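Local coordinates for protein Lv-ranaspumin (Lv-RSN-1) (Leptodactylus vastus, PDB 4K82) that probably acts as a surfactant that helps make or stabilise the foam nest in which the frog lays its eggs, at residues A[136-141]-A[208-213]; A[29-34]-A[107-112]; A[118-123]-A[164-169]. All blocks are in the same frame, centred on the assembly; numbering follows the deposited sequence. Where two conformers were deposited one is given.

Interaction 1: A[136-141]-A[208-213]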
ATOM      1  N   LYS A 136      -7.150   1.047   1.186  1.00 27.06           N
ATOM      2  CA  LYS A 136      -8.445   1.741   1.098  1.00 30.65           C
ATOM      3  C   LYS A 136      -8.470   2.737  -0.061  1.00 27.79           C
ATOM      4  O   LYS A 136      -9.474   2.888  -0.769  1.00 26.08           O
ATOM      5  CB  LYS A 136      -8.699   2.531   2.383  1.00 36.17           C
ATOM      6  CG  LYS A 136      -9.543   1.839   3.433  1.00 45.37           C
ATOM      7  CD  LYS A 136      -9.985   2.830   4.517  1.00 49.53           C
ATOM      8  CE  LYS A 136     -10.882   3.943   3.962  1.00 55.40           C
ATOM      9  NZ  LYS A 136     -10.133   5.146   3.480  1.00 58.31           N
ATOM     10  N   PHE A 137      -7.358   3.443  -0.221  1.00 24.83           N
ATOM     11  CA  PHE A 137      -7.193   4.430  -1.278  1.00 24.94           C
ATOM     12  C   PHE A 137      -7.234   3.752  -2.647  1.00 25.39           C
ATOM     13  O   PHE A 137      -7.889   4.237  -3.588  1.00 21.02           O
ATOM     14  CB  PHE A 137      -5.864   5.155  -1.036  1.00 21.18           C
ATOM     15  CG  PHE A 137      -5.482   6.152  -2.103  1.00 23.73           C
ATOM     16  CD1 PHE A 137      -6.298   7.226  -2.412  1.00 24.72           C
ATOM     17  CD2 PHE A 137      -4.262   6.043  -2.746  1.00 23.77           C
ATOM     18  CE1 PHE A 137      -5.924   8.150  -3.375  1.00 26.59           C
ATOM     19  CE2 PHE A 137      -3.874   6.967  -3.702  1.00 25.89           C
ATOM     20  CZ  PHE A 137      -4.708   8.020  -4.022  1.00 26.62           C
ATOM     21  N   LEU A 138      -6.552   2.619  -2.758  1.00 22.10           N
ATOM     22  CA  LEU A 138      -6.530   1.891  -4.016  1.00 21.47           C
ATOM     23  C   LEU A 138      -7.921   1.366  -4.354  1.00 22.38           C
ATOM     24  O   LEU A 138      -8.333   1.412  -5.510  1.00 22.02           O
ATOM     25  CB  LEU A 138      -5.511   0.753  -3.981  1.00 22.53           C
ATOM     26  CG  LEU A 138      -4.071   1.158  -3.695  1.00 24.09           C
ATOM     27  CD1 LEU A 138      -3.220  -0.096  -3.598  1.00 25.62           C
ATOM     28  CD2 LEU A 138      -3.557   2.078  -4.793  1.00 23.26           C
ATOM     29  N   LYS A 139      -8.637   0.877  -3.341  1.00 23.88           N
ATOM     30  CA  LYS A 139     -10.014   0.416  -3.529  1.00 21.46           C
ATOM     31  C   LYS A 139     -10.908   1.528  -4.078  1.00 20.68           C
ATOM     32  O   LYS A 139     -11.667   1.316  -5.033  1.00 22.62           O
ATOM     33  CB  LYS A 139     -10.593  -0.110  -2.208  1.00 21.92           C
ATOM     34  CG  LYS A 139      -9.979  -1.390  -1.693  1.00 29.60           C
ATOM     35  CD  LYS A 139     -10.527  -1.679  -0.297  1.00 32.98           C
ATOM     36  CE  LYS A 139      -9.940  -2.943   0.302  1.00 37.62           C
ATOM     37  NZ  LYS A 139     -10.600  -4.159  -0.232  1.00 36.54           N
ATOM     38  N   ASP A 140     -10.830   2.712  -3.481  1.00 20.62           N
ATOM     39  CA  ASP A 140     -11.630   3.845  -3.941  1.00 19.99           C
ATOM     40  C   ASP A 140     -11.287   4.236  -5.379  1.00 23.94           C
ATOM     41  O   ASP A 140     -12.169   4.528  -6.188  1.00 23.77           O
ATOM     42  CB  ASP A 140     -11.417   5.053  -3.036  1.00 24.68           C
ATOM     43  CG  ASP A 140     -12.128   4.916  -1.711  1.00 35.10           C
ATOM     44  OD1 ASP A 140     -13.246   4.365  -1.707  1.00 36.71           O
ATOM     45  OD2 ASP A 140     -11.564   5.350  -0.681  1.00 38.54           O
ATOM     46  N   LEU A 141     -10.002   4.236  -5.702  1.00 18.98           N
ATOM     47  CA  LEU A 141      -9.594   4.545  -7.076  1.00 17.03           C
ATOM     48  C   LEU A 141     -10.105   3.499  -8.050  1.00 22.58           C
ATOM     49  O   LEU A 141     -10.584   3.835  -9.133  1.00 22.05           O
ATOM     50  CB  LEU A 141      -8.067   4.636  -7.184  1.00 14.99           C
ATOM     51  CG  LEU A 141      -7.404   5.821  -6.485  1.00 18.46           C
ATOM     52  CD1 LEU A 141      -5.880   5.744  -6.677  1.00 21.99           C
ATOM     53  CD2 LEU A 141      -7.949   7.157  -6.980  1.00 20.63           C
ATOM     54  N   PRO A 208      -2.919   2.059 -13.428  1.00 21.21           N
ATOM     55  CA  PRO A 208      -2.460   0.740 -13.878  1.00 22.80           C
ATOM     56  C   PRO A 208      -2.337  -0.267 -12.731  1.00 22.18           C
ATOM     57  O   PRO A 208      -2.608  -1.450 -12.927  1.00 25.94           O
ATOM     58  CB  PRO A 208      -1.088   1.045 -14.483  1.00 21.68           C
ATOM     59  CG  PRO A 208      -1.209   2.448 -14.954  1.00 25.09           C
ATOM     60  CD  PRO A 208      -2.017   3.133 -13.894  1.00 19.06           C
ATOM     61  N   ASN A 209      -1.958   0.200 -11.547  1.00 21.36           N
ATOM     62  CA  ASN A 209      -1.848  -0.693 -10.387  1.00 21.65           C
ATOM     63  C   ASN A 209      -3.195  -1.245  -9.973  1.00 22.01           C
ATOM     64  O   ASN A 209      -3.335  -2.449  -9.736  1.00 23.23           O
ATOM     65  CB  ASN A 209      -1.192   0.041  -9.214  1.00 23.58           C
ATOM     66  CG  ASN A 209      -0.946  -0.856  -8.007  1.00 34.81           C
ATOM     67  OD1 ASN A 209      -0.811  -2.081  -8.125  1.00 40.53           O
ATOM     68  ND2 ASN A 209      -0.851  -0.233  -6.830  1.00 29.71           N
ATOM     69  N   VAL A 210      -4.204  -0.379  -9.902  1.00 20.37           N
ATOM     70  CA  VAL A 210      -5.480  -0.838  -9.371  1.00 20.92           C
ATOM     71  C   VAL A 210      -6.197  -1.727 -10.382  1.00 25.36           C
ATOM     72  O   VAL A 210      -6.990  -2.588 -10.006  1.00 30.13           O
ATOM     73  CB  VAL A 210      -6.369   0.330  -8.874  1.00 21.20           C
ATOM     74  CG1 VAL A 210      -5.613   1.174  -7.866  1.00 25.44           C
ATOM     75  CG2 VAL A 210      -6.834   1.175 -10.028  1.00 21.88           C
ATOM     76  N   LYS A 211      -5.893  -1.546 -11.665  1.00 25.99           N
ATOM     77  CA  LYS A 211      -6.455  -2.418 -12.691  1.00 27.95           C
ATOM     78  C   LYS A 211      -5.792  -3.796 -12.635  1.00 35.09           C
ATOM     79  O   LYS A 211      -6.408  -4.810 -12.961  1.00 34.95           O
ATOM     80  CB  LYS A 211      -6.321  -1.780 -14.085  1.00 27.17           C
ATOM     81  CG  LYS A 211      -7.166  -0.526 -14.248  1.00 38.72           C
ATOM     82  CD  LYS A 211      -6.996   0.080 -15.628  1.00 42.99           C
ATOM     83  CE  LYS A 211      -7.242   1.579 -15.599  1.00 44.07           C
ATOM     84  NZ  LYS A 211      -7.368   2.161 -16.967  1.00 55.45           N
ATOM     85  N   ASN A 212      -4.536  -3.831 -12.199  1.00 29.76           N
ATOM     86  CA  ASN A 212      -3.799  -5.083 -12.085  1.00 28.79           C
ATOM     87  C   ASN A 212      -4.286  -5.971 -10.936  1.00 35.34           C
ATOM     88  O   ASN A 212      -4.458  -7.181 -11.105  1.00 37.88           O
ATOM     89  CB  ASN A 212      -2.299  -4.808 -11.947  1.00 37.68           C
ATOM     90  CG  ASN A 212      -1.460  -6.062 -12.095  1.00 42.41           C
ATOM     91  OD1 ASN A 212      -1.892  -7.041 -12.703  1.00 55.01           O
ATOM     92  ND2 ASN A 212      -0.249  -6.037 -11.545  1.00 43.45           N
ATOM     93  N   ILE A 213      -4.517  -5.373  -9.774  1.00 29.46           N
ATOM     94  CA  ILE A 213      -4.889  -6.150  -8.591  1.00 33.11           C
ATOM     95  C   ILE A 213      -6.383  -6.481  -8.561  1.00 34.12           C
ATOM     96  O   ILE A 213      -7.206  -5.747  -9.107  1.00 35.81           O
ATOM     97  CB  ILE A 213      -4.513  -5.410  -7.289  1.00 32.94           C
ATOM     98  CG1 ILE A 213      -5.453  -4.225  -7.045  1.00 32.67           C
ATOM     99  CG2 ILE A 213      -3.067  -4.941  -7.344  1.00 31.91           C
ATOM    100  CD1 ILE A 213      -5.036  -3.343  -5.885  1.00 38.96           C
TER
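L138 and V210 meet where helix 133-144 crosses the last turns of helix 196-212 almost at a right angle, -88°, a perpendicular helix-helix packing inside this mainly alpha-helical surfactant protein, so the surfaces touch over a small, buried patch. The segment axes pass 9.5 Å apart. The main bump is CG1 of V210. It drops into a hollow on helix 133-144 walled by the carbonyl oxygen and side chain of L138 and, one turn on, by L141. In that hollow CG1 of V210 lies 3.6 Å from L138 O and 3.8 Å from L138 CD2, while L141 CB forms the far wall at 4.3 Å. With CG1 of V210 anti to its own carbonyl carbon (chi1 -55°), this branch is the one swung into the dip.

The return bump is the fork of L138. Both its methyls come up to the amide nitrogen of N209 from one side, CD1 4.0 Å from ND2 and CD2 scarcely farther. CD1 also approaches CD1 of I213, at 4.4 Å, where the chain has just left the helix. The nitrogen thus faces carbon, and ND2 of N209 finds no hydrogen-bond partner anywhere in the model, a small polar cost in a contact made mostly of methyl groups. L206 presses on both L138 and L141, and C146, whose disulfide to C207 clasps the same two regions, touches L141 and V210. At the end of helix 196-212 the amine NZ of K142 accompanies the contact, donating to two backbone oxygens, V210 O and I213 O.

Interaction 2: A[29-34]-A[107-112]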
ATOM      1  N   LEU A  29      -4.304  -9.754   1.385  1.00 25.77           N
ATOM      2  CA  LEU A  29      -3.105 -10.013   2.174  1.00 21.85           C
ATOM      3  C   LEU A  29      -1.807  -9.704   1.441  1.00 22.44           C
ATOM      4  O   LEU A  29      -0.949  -9.029   1.996  1.00 21.58           O
ATOM      5  CB  LEU A  29      -3.086 -11.446   2.694  1.00 24.01           C
ATOM      6  CG  LEU A  29      -1.926 -11.775   3.630  1.00 22.51           C
ATOM      7  CD1 LEU A  29      -1.926 -10.842   4.838  1.00 21.84           C
ATOM      8  CD2 LEU A  29      -2.000 -13.228   4.075  1.00 23.51           C
ATOM      9  N   LEU A  30      -1.653 -10.199   0.214  1.00 21.21           N
ATOM     10  CA  LEU A  30      -0.395  -9.988  -0.513  1.00 20.78           C
ATOM     11  C   LEU A  30      -0.114  -8.495  -0.694  1.00 23.11           C
ATOM     12  O   LEU A  30       1.002  -8.021  -0.449  1.00 20.67           O
ATOM     13  CB  LEU A  30      -0.402 -10.692  -1.871  1.00 28.03           C
ATOM     14  CG  LEU A  30       0.891 -10.453  -2.665  1.00 29.61           C
ATOM     15  CD1 LEU A  30       2.104 -10.980  -1.906  1.00 28.90           C
ATOM     16  CD2 LEU A  30       0.823 -11.054  -4.071  1.00 36.96           C
ATOM     17  N   VAL A  31      -1.127  -7.754  -1.122  1.00 22.23           N
ATOM     18  CA  VAL A  31      -0.997  -6.310  -1.300  1.00 20.21           C
ATOM     19  C   VAL A  31      -0.627  -5.617   0.009  1.00 16.84           C
ATOM     20  O   VAL A  31       0.286  -4.785   0.044  1.00 18.91           O
ATOM     21  CB  VAL A  31      -2.298  -5.710  -1.878  1.00 22.58           C
ATOM     22  CG1 VAL A  31      -2.304  -4.188  -1.748  1.00 24.16           C
ATOM     23  CG2 VAL A  31      -2.477  -6.145  -3.336  1.00 20.72           C
ATOM     24  N   GLU A  32      -1.289  -6.001   1.103  1.00 17.28           N
ATOM     25  CA  GLU A  32      -1.038  -5.365   2.388  1.00 18.65           C
ATOM     26  C   GLU A  32       0.370  -5.663   2.899  1.00 18.11           C
ATOM     27  O   GLU A  32       1.022  -4.792   3.487  1.00 18.94           O
ATOM     28  CB  GLU A  32      -2.081  -5.809   3.415  1.00 21.24           C
ATOM     29  CG  GLU A  32      -3.487  -5.315   3.088  1.00 24.93           C
ATOM     30  CD  GLU A  32      -4.520  -5.786   4.091  1.00 36.02           C
ATOM     31  OE1 GLU A  32      -4.589  -7.009   4.342  1.00 41.96           O
ATOM     32  OE2 GLU A  32      -5.257  -4.932   4.626  1.00 45.69           O
ATOM     33  N   LEU A  33       0.831  -6.897   2.689  1.00 18.26           N
ATOM     34  CA  LEU A  33       2.172  -7.273   3.109  1.00 16.84           C
ATOM     35  C   LEU A  33       3.208  -6.521   2.299  1.00 18.29           C
ATOM     36  O   LEU A  33       4.240  -6.122   2.842  1.00 18.39           O
ATOM     37  CB  LEU A  33       2.411  -8.784   2.979  1.00 16.23           C
ATOM     38  CG  LEU A  33       1.590  -9.629   3.948  1.00 17.97           C
ATOM     39  CD1 LEU A  33       1.898 -11.107   3.723  1.00 19.22           C
ATOM     40  CD2 LEU A  33       1.867  -9.222   5.396  1.00 20.84           C
ATOM     41  N   ALA A  34       2.948  -6.344   1.003  1.00 18.52           N
ATOM     42  CA  ALA A  34       3.887  -5.632   0.141  1.00 16.79           C
ATOM     43  C   ALA A  34       4.040  -4.193   0.629  1.00 16.28           C
ATOM     44  O   ALA A  34       5.144  -3.662   0.682  1.00 17.59           O
ATOM     45  CB  ALA A  34       3.420  -5.665  -1.315  1.00 19.81           C
ATOM     46  N   GLU A 107       4.996 -11.809  -8.142  1.00 36.77           N
ATOM     47  CA  GLU A 107       5.934 -10.716  -7.920  1.00 33.96           C
ATOM     48  C   GLU A 107       5.614  -9.502  -8.792  1.00 33.76           C
ATOM     49  O   GLU A 107       6.047  -8.393  -8.504  1.00 36.05           O
ATOM     50  CB  GLU A 107       7.390 -11.176  -8.085  1.00 44.01           C
ATOM     51  CG  GLU A 107       7.835 -12.171  -7.011  1.00 43.78           C
ATOM     52  CD  GLU A 107       9.347 -12.247  -6.844  1.00 57.58           C
ATOM     53  OE1 GLU A 107       9.987 -11.191  -6.641  1.00 49.43           O
ATOM     54  OE2 GLU A 107       9.895 -13.370  -6.906  1.00 61.42           O
ATOM     55  N   THR A 108       4.843  -9.710  -9.851  1.00 34.98           N
ATOM     56  CA  THR A 108       4.388  -8.582 -10.651  1.00 38.45           C
ATOM     57  C   THR A 108       3.495  -7.669  -9.814  1.00 28.63           C
ATOM     58  O   THR A 108       3.634  -6.446  -9.847  1.00 28.08           O
ATOM     59  CB  THR A 108       3.637  -9.038 -11.909  1.00 42.11           C
ATOM     60  OG1 THR A 108       4.516  -9.830 -12.718  1.00 39.12           O
ATOM     61  CG2 THR A 108       3.165  -7.830 -12.703  1.00 38.00           C
ATOM     62  N   VAL A 109       2.577  -8.274  -9.061  1.00 31.57           N
ATOM     63  CA  VAL A 109       1.712  -7.521  -8.163  1.00 31.01           C
ATOM     64  C   VAL A 109       2.547  -6.945  -7.028  1.00 24.60           C
ATOM     65  O   VAL A 109       2.459  -5.754  -6.726  1.00 22.98           O
ATOM     66  CB  VAL A 109       0.577  -8.399  -7.591  1.00 30.62           C
ATOM     67  CG1 VAL A 109      -0.119  -7.696  -6.433  1.00 28.66           C
ATOM     68  CG2 VAL A 109      -0.424  -8.743  -8.682  1.00 36.72           C
ATOM     69  N   PHE A 110       3.374  -7.787  -6.415  1.00 27.94           N
ATOM     70  CA  PHE A 110       4.226  -7.334  -5.322  1.00 25.15           C
ATOM     71  C   PHE A 110       5.070  -6.118  -5.703  1.00 23.86           C
ATOM     72  O   PHE A 110       5.086  -5.116  -4.991  1.00 22.40           O
ATOM     73  CB  PHE A 110       5.144  -8.460  -4.839  1.00 23.61           C
ATOM     74  CG  PHE A 110       5.861  -8.138  -3.557  1.00 27.04           C
ATOM     75  CD1 PHE A 110       7.027  -7.390  -3.567  1.00 29.23           C
ATOM     76  CD2 PHE A 110       5.358  -8.571  -2.338  1.00 28.80           C
ATOM     77  CE1 PHE A 110       7.684  -7.077  -2.391  1.00 26.98           C
ATOM     78  CE2 PHE A 110       6.021  -8.267  -1.155  1.00 25.92           C
ATOM     79  CZ  PHE A 110       7.181  -7.522  -1.183  1.00 28.03           C
ATOM     80  N   ASN A 111       5.763  -6.205  -6.831  1.00 26.25           N
ATOM     81  CA  ASN A 111       6.647  -5.123  -7.246  1.00 25.51           C
ATOM     82  C   ASN A 111       5.894  -3.850  -7.623  1.00 21.91           C
ATOM     83  O   ASN A 111       6.359  -2.743  -7.339  1.00 22.72           O
ATOM     84  CB  ASN A 111       7.561  -5.576  -8.390  1.00 28.05           C
ATOM     85  CG  ASN A 111       8.545  -6.646  -7.955  1.00 32.20           C
ATOM     86  OD1 ASN A 111       8.858  -6.763  -6.769  1.00 30.60           O
ATOM     87  ND2 ASN A 111       9.037  -7.434  -8.909  1.00 36.21           N
ATOM     88  N   ALA A 112       4.724  -4.008  -8.238  1.00 23.75           N
ATOM     89  CA  ALA A 112       3.904  -2.859  -8.609  1.00 24.62           C
ATOM     90  C   ALA A 112       3.421  -2.135  -7.359  1.00 22.03           C
ATOM     91  O   ALA A 112       3.414  -0.909  -7.300  1.00 21.56           O
ATOM     92  CB  ALA A 112       2.717  -3.293  -9.464  1.00 26.46           C
TER
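A34 lays its methyl group over one face of the F110 ring, a CH-pi contact with CB 3.9 Å from the ring centroid. The methyl is offset toward the rim and lies 3.6 Å from CD2 of F110; the backbone joins in, with CA of A34 3.6 Å from CE2 of the same ring. Because the residue facing the ring is an alanine, helix 29-42 can bring its backbone right up to the aromatic. The two helices run in broadly the same direction, crossing at -40°, with segment axes 9.2 Å apart.

Rotamers set up the rest. F110 holds CG anti to the backbone N (chi1 -169°), which carries the ring off its own helix and across to A34. One turn before A34, L30 is likewise extended, its CG opposite its N (chi1 179°), and reaches the ring from another quarter: CD1 of L30 stands at the edge, near the ring plane, 4.1 Å from CD2 of F110. The other branch of L30, CD2, turns to CG1 of V109 at 4.2 Å. That same CG1 of V109 also receives CG2 of V31 at 4.2 Å, the two valines meeting roughly crosswise. Replacing F110 by an alanine would probably open a gap beneath the A34 methyl and leave CD1 of L30 without its aromatic neighbour.

Four residues farther along each helix, the C38-C114 disulfide pins the same pair covalently. Around the contact, Y97 of helix 89-102 brings its ring against that of F110, I105 touches both L30 and F110, L23 of helix 14-24 packs on L30, and on the far flank N212 of helix 196-212 rests on V109.

Interaction 3: A[118-123]-A[164-169]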
ATOM      1  N   LYS A 118       6.660   3.232  -2.554  1.00 23.59           N
ATOM      2  CA  LYS A 118       7.824   4.105  -2.569  1.00 22.06           C
ATOM      3  C   LYS A 118       7.433   5.535  -2.924  1.00 21.03           C
ATOM      4  O   LYS A 118       7.846   6.481  -2.257  1.00 23.30           O
ATOM      5  CB  LYS A 118       8.891   3.579  -3.534  1.00 20.44           C
ATOM      6  CG  LYS A 118       9.539   2.291  -3.060  1.00 26.86           C
ATOM      7  CD  LYS A 118      10.325   1.643  -4.182  1.00 32.39           C
ATOM      8  CE  LYS A 118      11.510   2.496  -4.564  1.00 38.47           C
ATOM      9  NZ  LYS A 118      12.226   1.977  -5.765  1.00 50.49           N
ATOM     10  N   LYS A 119       6.608   5.680  -3.954  1.00 20.69           N
ATOM     11  CA  LYS A 119       6.144   6.990  -4.378  1.00 22.21           C
ATOM     12  C   LYS A 119       5.298   7.690  -3.314  1.00 24.30           C
ATOM     13  O   LYS A 119       5.414   8.898  -3.110  1.00 24.48           O
ATOM     14  CB  LYS A 119       5.408   6.879  -5.711  1.00 24.84           C
ATOM     15  CG  LYS A 119       6.369   6.649  -6.876  1.00 28.51           C
ATOM     16  CD  LYS A 119       5.631   6.191  -8.113  1.00 25.96           C
ATOM     17  CE  LYS A 119       6.584   5.650  -9.163  1.00 38.50           C
ATOM     18  NZ  LYS A 119       7.446   6.730  -9.707  1.00 46.30           N
ATOM     19  N   MET A 120       4.476   6.923  -2.601  1.00 22.06           N
ATOM     20  CA  MET A 120       3.679   7.498  -1.522  1.00 22.67           C
ATOM     21  C   MET A 120       4.520   7.946  -0.330  1.00 24.93           C
ATOM     22  O   MET A 120       4.183   8.921   0.329  1.00 25.63           O
ATOM     23  CB  MET A 120       2.587   6.519  -1.082  1.00 22.27           C
ATOM     24  CG  MET A 120       1.718   6.054  -2.227  1.00 22.69           C
ATOM     25  SD  MET A 120       0.633   7.372  -2.840  1.00 34.66           S
ATOM     26  CE  MET A 120      -0.677   7.304  -1.627  1.00 43.25           C
ATOM     27  N   LEU A 121       5.620   7.245  -0.055  1.00 22.33           N
ATOM     28  CA  LEU A 121       6.537   7.666   0.993  1.00 21.89           C
ATOM     29  C   LEU A 121       7.174   9.006   0.622  1.00 22.85           C
ATOM     30  O   LEU A 121       7.358   9.870   1.477  1.00 30.16           O
ATOM     31  CB  LEU A 121       7.628   6.613   1.211  1.00 23.58           C
ATOM     32  CG  LEU A 121       7.161   5.277   1.796  1.00 27.61           C
ATOM     33  CD1 LEU A 121       8.287   4.254   1.765  1.00 24.16           C
ATOM     34  CD2 LEU A 121       6.629   5.467   3.215  1.00 25.31           C
ATOM     35  N   ASP A 122       7.499   9.168  -0.654  1.00 28.05           N
ATOM     36  CA  ASP A 122       8.142  10.397  -1.116  1.00 27.09           C
ATOM     37  C   ASP A 122       7.195  11.605  -1.024  1.00 35.97           C
ATOM     38  O   ASP A 122       7.628  12.754  -1.118  1.00 38.46           O
ATOM     39  CB  ASP A 122       8.703  10.215  -2.529  1.00 29.20           C
ATOM     40  CG  ASP A 122      10.007   9.421  -2.546  1.00 35.44           C
ATOM     41  OD1 ASP A 122      10.726   9.426  -1.523  1.00 41.77           O
ATOM     42  OD2 ASP A 122      10.317   8.798  -3.583  1.00 40.60           O
ATOM     43  N   ASN A 123       5.910  11.332  -0.820  1.00 28.67           N
ATOM     44  CA  ASN A 123       4.905  12.376  -0.589  1.00 29.40           C
ATOM     45  C   ASN A 123       4.532  12.544   0.883  1.00 35.29           C
ATOM     46  O   ASN A 123       3.536  13.199   1.213  1.00 35.53           O
ATOM     47  CB  ASN A 123       3.646  12.090  -1.405  1.00 32.47           C
ATOM     48  CG  ASN A 123       3.901  12.112  -2.898  1.00 38.33           C
ATOM     49  OD1 ASN A 123       4.832  12.764  -3.369  1.00 55.69           O
ATOM     50  ND2 ASN A 123       3.067  11.410  -3.653  1.00 43.22           N
ATOM     51  N   GLU A 164      -9.205  14.261  -0.387  1.00 29.66           N
ATOM     52  CA  GLU A 164      -9.393  15.031   0.832  1.00 33.91           C
ATOM     53  C   GLU A 164      -9.064  14.202   2.076  1.00 38.82           C
ATOM     54  O   GLU A 164      -8.643  14.744   3.098  1.00 36.99           O
ATOM     55  CB  GLU A 164     -10.807  15.596   0.914  1.00 33.63           C
ATOM     56  CG  GLU A 164     -10.864  16.839   1.769  1.00 41.71           C
ATOM     57  CD  GLU A 164     -12.220  17.482   1.771  1.00 39.32           C
ATOM     58  OE1 GLU A 164     -13.223  16.740   1.707  1.00 39.24           O
ATOM     59  OE2 GLU A 164     -12.277  18.733   1.831  1.00 35.52           O
ATOM     60  N   ARG A 165      -9.236  12.887   1.975  1.00 36.86           N
ATOM     61  CA  ARG A 165      -8.917  11.989   3.085  1.00 39.32           C
ATOM     62  C   ARG A 165      -7.449  11.572   3.085  1.00 39.44           C
ATOM     63  O   ARG A 165      -6.926  11.091   4.092  1.00 45.36           O
ATOM     64  CB  ARG A 165      -9.815  10.754   3.045  1.00 42.82           C
ATOM     65  CG  ARG A 165     -11.295  11.067   2.912  1.00 45.79           C
ATOM     66  CD  ARG A 165     -12.095   9.776   2.830  1.00 52.42           C
ATOM     67  NE  ARG A 165     -11.450   8.831   1.922  1.00 57.32           N
ATOM     68  CZ  ARG A 165     -12.017   8.325   0.832  1.00 53.16           C
ATOM     69  NH1 ARG A 165     -13.264   8.651   0.509  1.00 50.20           N
ATOM     70  NH2 ARG A 165     -11.337   7.478   0.070  1.00 47.53           N
ATOM     71  N   LEU A 166      -6.777  11.760   1.956  1.00 38.61           N
ATOM     72  CA  LEU A 166      -5.354  11.460   1.878  1.00 35.25           C
ATOM     73  C   LEU A 166      -4.563  12.638   1.293  1.00 38.46           C
ATOM     74  O   LEU A 166      -3.981  12.513   0.212  1.00 35.64           O
ATOM     75  CB  LEU A 166      -5.131  10.194   1.046  1.00 38.56           C
ATOM     76  CG  LEU A 166      -3.748   9.540   1.103  1.00 40.87           C
ATOM     77  CD1 LEU A 166      -3.548   8.773   2.396  1.00 38.21           C
ATOM     78  CD2 LEU A 166      -3.530   8.632  -0.098  1.00 42.60           C
ATOM     79  N   PRO A 167      -4.520  13.777   2.016  1.00 33.51           N
ATOM     80  CA  PRO A 167      -3.948  15.022   1.483  1.00 36.90           C
ATOM     81  C   PRO A 167      -2.443  14.969   1.243  1.00 33.00           C
ATOM     82  O   PRO A 167      -1.923  15.746   0.452  1.00 30.50           O
ATOM     83  CB  PRO A 167      -4.271  16.058   2.568  1.00 33.68           C
ATOM     84  CG  PRO A 167      -4.466  15.269   3.814  1.00 33.70           C
ATOM     85  CD  PRO A 167      -5.074  13.971   3.370  1.00 31.11           C
ATOM     86  N   CYS A 168      -1.757  14.068   1.934  0.58 31.84           N
ATOM     87  CA  CYS A 168      -0.329  13.879   1.730  0.58 33.72           C
ATOM     88  C   CYS A 168       0.032  13.609   0.259  0.58 33.77           C
ATOM     89  O   CYS A 168       1.080  14.048  -0.217  0.58 30.93           O
ATOM     90  CB  CYS A 168       0.179  12.757   2.643  0.58 31.17           C
ATOM     91  SG  CYS A 168      -1.017  11.414   2.939  0.58 31.74           S
ATOM     92  N   VAL A 169      -0.846  12.915  -0.464  1.00 27.95           N
ATOM     93  CA  VAL A 169      -0.584  12.588  -1.867  1.00 31.83           C
ATOM     94  C   VAL A 169      -0.595  13.835  -2.753  1.00 33.59           C
ATOM     95  O   VAL A 169      -0.038  13.826  -3.852  1.00 39.67           O
ATOM     96  CB  VAL A 169      -1.555  11.521  -2.419  1.00 36.99           C
ATOM     97  CG1 VAL A 169      -2.775  12.174  -3.023  1.00 35.93           C
ATOM     98  CG2 VAL A 169      -0.865  10.674  -3.466  1.00 42.03           C
TER
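M120 and L166 make the tight end of this contact: CE of M120 is pushed to 3.5 Å from CD2 of L166, closer than carbons usually come. M120 gets there by folding on itself, bent at both chi2 (-71°) and chi3 (-81°), which curls the thioether off its helix and toward the 164-169 turn. Its sulfur then lies 3.7 Å from CG2 of V169, with CE nearly as close to that methyl, so the end of M120 rests against both the leucine and the valine, which lie on neighbouring sides of its methyl. L134 and F137 of helix 133-144 close in on M120, and F137 also covers L166, making this side fully buried.

The setting is a pair of helix ends, where helix 107-121 runs out and the chain after helix 152-165 turns through a short 3-10 segment. The C125-C168 disulfide staples these two ends together, C125 following shortly after N123 in the chain.

Toward solvent the fit slackens. CB of N123 lies 3.4 Å from C168 O, yet ND2 stays 4.0 Å from CG2 of V169, and at 3.9 Å from V169 O it makes no hydrogen bond. Nearby, the carbonyl oxygens of N123 and C168 face each other at 3.0 Å, two acceptors with no proton to share; since C168 was modelled in two conformers, that short approach is doubtful.

From the N terminus, helix 29-42 opens the first loop, which interaction 2 closes on helix 107-121 across 72 intervening residues. That helix serves twice: its early turns complete interaction 2, and its far end, with the residues just after it, opens interaction 3. Before interaction 3 closes at 164-169, helix 133-144 has opened interaction 1, which waits for 208-213 near the C terminus; the two therefore cross along the chain, while interaction 2 precedes both. Interactions 1 and 3 join through F137, which packs on M120 and L166. Interactions 1 and 2 touch where I213 packs on V109, so the end of helix 196-212 and the residue after it lie against helix 107-121, which packs on helix 29-42.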